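Local coordinates for hypothetical protein Atu2684 (Agrobacterium tumefaciens, PDB 2AXO) that is of unknown function but belongs to the DUF1223 family, placed in the thioredoxin clan, and has an alpha/beta structure containing a disulfide bond, at residues Ala227-Gln239 with Ala248-Glu260. Numbering follows the deposited sequence.
Sequences AKVKKGGCAVLLQ and AAIVGASILLGNE
Gln239 reaches across to Ile250 and Ala248 at the turn end of this hairpin. With CG anti to the backbone N (chi1 -175°) and the chain extended, its amide runs past Ile250 CG1, which lies 3.5 Å from Gln239 NE2. Gln239 NE2 donates to Ala248 O at 2.9 Å, and that oxygen lies in the amide plane. Tyr104 also engages NE2, while Arg100 holds OE1, so both ends of the buried amide are satisfied.

Next along, Leu238 faces two residues: its N donates to Gly252 O, and its O accepts from Val251 N. The extra residue makes a beta bulge, and here Leu238 CD2 packs 3.7 Å from Val251 CG2.

The middle is close-knit. Val236 N to Ser254 O is short at 2.6 Å, and paired backbone bonds join Cys234 with Leu256. Leu237 CD1 rests against Ile250 CD1, and Leu237 CD2 touches Ala253 CB, 4.0 Å away; this face lies against strands 45-50 and 74-79. On the other face Cys234 SG meets Leu256 CB, and strand 152-156 covers Val236 and Leu256. Val229, from helix 223-229, packs over Leu256 there, the two side chains crossing at about a right angle.

The looser, more open end is at Lys230 and Asn259, although Gly258 is buried. Lys230 folds back through a bend at chi2 (-68°), so that Lys230 NZ hydrogen-bonds Gly258 O at 2.7 Å, nearly in line with its C=O. Gly258 N bonds to Gly232 O at 2.8 Å, and a water links Gly232 O to Asn259 N.

This is a bulged antiparallel beta hairpin, with strand 247-257 at the edge of its four-stranded sheet within the chain.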
loop_
_atom_site.group_PDB
_atom_site.type_symbol
_atom_site.label_atom_id
_atom_site.label_comp_id
_atom_site.label_asym_id
_atom_site.label_seq_id
_atom_site.Cartn_x
_atom_site.Cartn_y
_atom_site.Cartn_z
ATOM N N ALA A 227 -16.875 -15.434 -21.184
ATOM C CA ALA A 227 -17.144 -16.129 -19.933
ATOM C C ALA A 227 -16.871 -15.234 -18.726
ATOM O O ALA A 227 -17.624 -15.248 -17.756
ATOM C CB ALA A 227 -16.294 -17.399 -19.846
ATOM N N LYS A 228 -15.796 -14.454 -18.784
ATOM C CA LYS A 228 -15.468 -13.570 -17.672
ATOM C C LYS A 228 -16.476 -12.438 -17.526
ATOM O O LYS A 228 -16.910 -12.132 -16.420
ATOM C CB LYS A 228 -14.055 -12.998 -17.833
ATOM C CG LYS A 228 -12.976 -14.066 -17.857
ATOM C CD LYS A 228 -11.632 -13.538 -17.407
ATOM C CE LYS A 228 -11.094 -12.460 -18.318
ATOM N NZ LYS A 228 -9.838 -11.905 -17.734
ATOM N N VAL A 229 -16.855 -11.811 -18.635
ATOM C CA VAL A 229 -17.822 -10.726 -18.551
ATOM C C VAL A 229 -19.140 -11.263 -17.986
ATOM O O VAL A 229 -19.818 -10.583 -17.216
ATOM C CB VAL A 229 -18.079 -10.079 -19.937
ATOM C CG1 VAL A 229 -19.024 -8.902 -19.792
ATOM C CG2 VAL A 229 -16.757 -9.626 -20.559
ATOM N N LYS A 230 -19.491 -12.493 -18.357
ATOM C CA LYS A 230 -20.723 -13.117 -17.889
ATOM C C LYS A 230 -20.772 -13.321 -16.378
ATOM O O LYS A 230 -21.843 -13.539 -15.816
ATOM C CB LYS A 230 -20.929 -14.455 -18.607
ATOM C CG LYS A 230 -21.391 -14.317 -20.042
ATOM C CD LYS A 230 -22.801 -13.754 -20.105
ATOM C CE LYS A 230 -23.254 -13.566 -21.544
ATOM N NZ LYS A 230 -24.646 -13.037 -21.612
ATOM N N LYS A 231 -19.616 -13.264 -15.721
ATOM C CA LYS A 231 -19.560 -13.429 -14.269
ATOM C C LYS A 231 -20.064 -12.163 -13.581
ATOM O O LYS A 231 -20.243 -12.129 -12.366
ATOM C CB LYS A 231 -18.124 -13.715 -13.805
ATOM C CG LYS A 231 -17.635 -15.131 -14.083
ATOM C CD LYS A 231 -16.162 -15.301 -13.706
ATOM C CE LYS A 231 -15.912 -15.064 -12.222
ATOM N NZ LYS A 231 -14.470 -15.238 -11.882
ATOM N N GLY A 232 -20.288 -11.122 -14.375
ATOM C CA GLY A 232 -20.761 -9.858 -13.841
ATOM C C GLY A 232 -20.779 -8.866 -14.981
ATOM O O GLY A 232 -21.811 -8.643 -15.613
ATOM N N GLY A 233 -19.626 -8.276 -15.257
ATOM C CA GLY A 233 -19.538 -7.332 -16.348
ATOM C C GLY A 233 -18.118 -6.856 -16.500
ATOM O O GLY A 233 -17.197 -7.386 -15.875
ATOM N N CYS A 234 -17.933 -5.854 -17.346
ATOM C CA CYS A 234 -16.612 -5.299 -17.536
ATOM C C CYS A 234 -16.780 -3.849 -17.938
ATOM O O CYS A 234 -17.849 -3.430 -18.388
ATOM C CB CYS A 234 -15.837 -6.079 -18.613
ATOM S SG CYS A 234 -16.315 -5.783 -20.333
ATOM N N ALA A 235 -15.723 -3.083 -17.734
ATOM C CA ALA A 235 -15.713 -1.684 -18.094
ATOM C C ALA A 235 -14.531 -1.532 -19.028
ATOM O O ALA A 235 -13.456 -2.060 -18.750
ATOM C CB ALA A 235 -15.517 -0.822 -16.849
ATOM N N VAL A 236 -14.742 -0.856 -20.151
ATOM C CA VAL A 236 -13.664 -0.612 -21.098
ATOM C C VAL A 236 -13.229 0.813 -20.818
ATOM O O VAL A 236 -14.045 1.734 -20.850
ATOM C CB VAL A 236 -14.142 -0.706 -22.565
ATOM C CG1 VAL A 236 -13.011 -0.289 -23.506
ATOM C CG2 VAL A 236 -14.582 -2.137 -22.884
ATOM N N LEU A 237 -11.951 0.994 -20.524
ATOM C CA LEU A 237 -11.430 2.315 -20.225
ATOM C C LEU A 237 -10.360 2.676 -21.246
ATOM O O LEU A 237 -9.361 1.968 -21.370
ATOM C CB LEU A 237 -10.824 2.340 -18.816
ATOM C CG LEU A 237 -11.716 1.869 -17.657
ATOM C CD1 LEU A 237 -10.922 1.866 -16.360
ATOM C CD2 LEU A 237 -12.946 2.775 -17.529
ATOM N N LEU A 238 -10.577 3.750 -22.003
ATOM C CA LEU A 238 -9.572 4.175 -22.977
ATOM C C LEU A 238 -8.706 5.114 -22.153
ATOM O O LEU A 238 -8.993 6.308 -22.033
ATOM C CB LEU A 238 -10.221 4.918 -24.146
ATOM C CG LEU A 238 -9.288 5.262 -25.318
ATOM C CD1 LEU A 238 -8.689 3.992 -25.919
ATOM C CD2 LEU A 238 -10.080 6.022 -26.364
ATOM N N GLN A 239 -7.634 4.562 -21.593
ATOM C CA GLN A 239 -6.780 5.314 -20.694
ATOM C C GLN A 239 -5.374 5.686 -21.140
ATOM O O GLN A 239 -4.590 4.843 -21.575
ATOM C CB GLN A 239 -6.735 4.556 -19.357
ATOM C CG GLN A 239 -5.988 5.240 -18.228
ATOM C CD GLN A 239 -6.370 4.690 -16.863
ATOM O OE1 GLN A 239 -6.604 3.484 -16.698
ATOM N NE2 GLN A 239 -6.414 5.568 -15.870
ATOM N N ALA A 248 -3.315 7.532 -16.330
ATOM C CA ALA A 248 -3.656 8.945 -16.395
ATOM C C ALA A 248 -5.090 9.139 -16.904
ATOM O O ALA A 248 -5.921 8.229 -16.814
ATOM C CB ALA A 248 -2.664 9.679 -17.285
ATOM N N ALA A 249 -5.380 10.317 -17.445
ATOM C CA ALA A 249 -6.725 10.623 -17.930
ATOM C C ALA A 249 -7.371 9.538 -18.788
ATOM O O ALA A 249 -6.748 8.974 -19.682
ATOM C CB ALA A 249 -6.711 11.944 -18.702
ATOM N N ILE A 250 -8.632 9.249 -18.485
ATOM C CA ILE A 250 -9.416 8.276 -19.229
ATOM C C ILE A 250 -10.252 9.155 -20.154
ATOM O O ILE A 250 -11.032 9.984 -19.683
ATOM C CB ILE A 250 -10.324 7.466 -18.281
ATOM C CG1 ILE A 250 -9.453 6.662 -17.314
ATOM C CG2 ILE A 250 -11.246 6.550 -19.084
ATOM C CD1 ILE A 250 -10.219 5.968 -16.195
ATOM N N VAL A 251 -10.075 8.988 -21.462
ATOM C CA VAL A 251 -10.772 9.825 -22.440
ATOM C C VAL A 251 -12.015 9.200 -23.066
ATOM O O VAL A 251 -12.722 9.848 -23.845
ATOM C CB VAL A 251 -9.808 10.257 -23.569
ATOM C CG1 VAL A 251 -8.625 11.013 -22.978
ATOM C CG2 VAL A 251 -9.331 9.051 -24.342
ATOM N N GLY A 252 -12.285 7.947 -22.713
ATOM C CA GLY A 252 -13.447 7.251 -23.237
ATOM C C GLY A 252 -13.729 6.063 -22.346
ATOM O O GLY A 252 -12.805 5.514 -21.745
ATOM N N ALA A 253 -14.991 5.659 -22.242
ATOM C CA ALA A 253 -15.316 4.524 -21.393
ATOM C C ALA A 253 -16.677 3.929 -21.701
ATOM O O ALA A 253 -17.574 4.606 -22.208
ATOM C CB ALA A 253 -15.252 4.931 -19.925
ATOM N N SER A 254 -16.820 2.654 -21.370
ATOM C CA SER A 254 -18.054 1.938 -21.607
ATOM C C SER A 254 -18.164 0.754 -20.666
ATOM O O SER A 254 -17.157 0.220 -20.199
ATOM C CB SER A 254 -18.089 1.440 -23.053
ATOM O OG SER A 254 -19.179 0.561 -23.279
ATOM N N ILE A 255 -19.397 0.359 -20.376
ATOM C CA ILE A 255 -19.624 -0.798 -19.535
ATOM C C ILE A 255 -20.458 -1.798 -20.307
ATOM O O ILE A 255 -21.380 -1.434 -21.030
ATOM C CB ILE A 255 -20.362 -0.456 -18.227
ATOM C CG1 ILE A 255 -19.387 0.195 -17.240
ATOM C CG2 ILE A 255 -20.955 -1.736 -17.612
ATOM C CD1 ILE A 255 -19.980 0.482 -15.874
ATOM N N LEU A 256 -20.095 -3.062 -20.170
ATOM C CA LEU A 256 -20.810 -4.144 -20.814
ATOM C C LEU A 256 -21.214 -5.074 -19.685
ATOM O O LEU A 256 -20.353 -5.600 -18.979
ATOM C CB LEU A 256 -19.898 -4.887 -21.798
ATOM C CG LEU A 256 -20.507 -6.129 -22.455
ATOM C CD1 LEU A 256 -21.799 -5.745 -23.167
ATOM C CD2 LEU A 256 -19.520 -6.739 -23.446
ATOM N N LEU A 257 -22.514 -5.260 -19.486
ATOM C CA LEU A 257 -22.962 -6.154 -18.425
ATOM C C LEU A 257 -23.174 -7.547 -18.988
ATOM O O LEU A 257 -23.570 -7.703 -20.142
ATOM C CB LEU A 257 -24.265 -5.656 -17.794
ATOM C CG LEU A 257 -24.200 -4.346 -17.008
ATOM C CD1 LEU A 257 -25.572 -4.047 -16.418
ATOM C CD2 LEU A 257 -23.153 -4.453 -15.910
ATOM N N GLY A 258 -22.900 -8.556 -18.167
ATOM C CA GLY A 258 -23.069 -9.928 -18.600
ATOM C C GLY A 258 -24.510 -10.213 -18.979
ATOM O O GLY A 258 -24.779 -10.961 -19.914
ATOM N N ASN A 259 -25.441 -9.613 -18.245
ATOM C CA ASN A 259 -26.854 -9.798 -18.528
ATOM C C ASN A 259 -27.288 -8.887 -19.667
ATOM O O ASN A 259 -27.338 -7.670 -19.510
ATOM C CB ASN A 259 -27.689 -9.497 -17.286
ATOM C CG ASN A 259 -29.163 -9.411 -17.596
ATOM O OD1 ASN A 259 -29.666 -10.144 -18.441
ATOM N ND2 ASN A 259 -29.867 -8.523 -16.905
ATOM N N GLU A 260 -27.594 -9.474 -20.822
ATOM C CA GLU A 260 -28.021 -8.680 -21.971
ATOM C C GLU A 260 -29.535 -8.677 -22.156
ATOM O O GLU A 260 -30.033 -8.690 -23.286
ATOM C CB GLU A 260 -27.353 -9.185 -23.252
ATOM C CG GLU A 260 -25.886 -8.793 -23.400
ATOM C CD GLU A 260 -25.654 -7.293 -23.279
ATOM O OE1 GLU A 260 -25.637 -6.775 -22.137
ATOM O OE2 GLU A 260 -25.494 -6.628 -24.326
HETATM O O HOH W 1 -24.729 -8.491 -15.448
#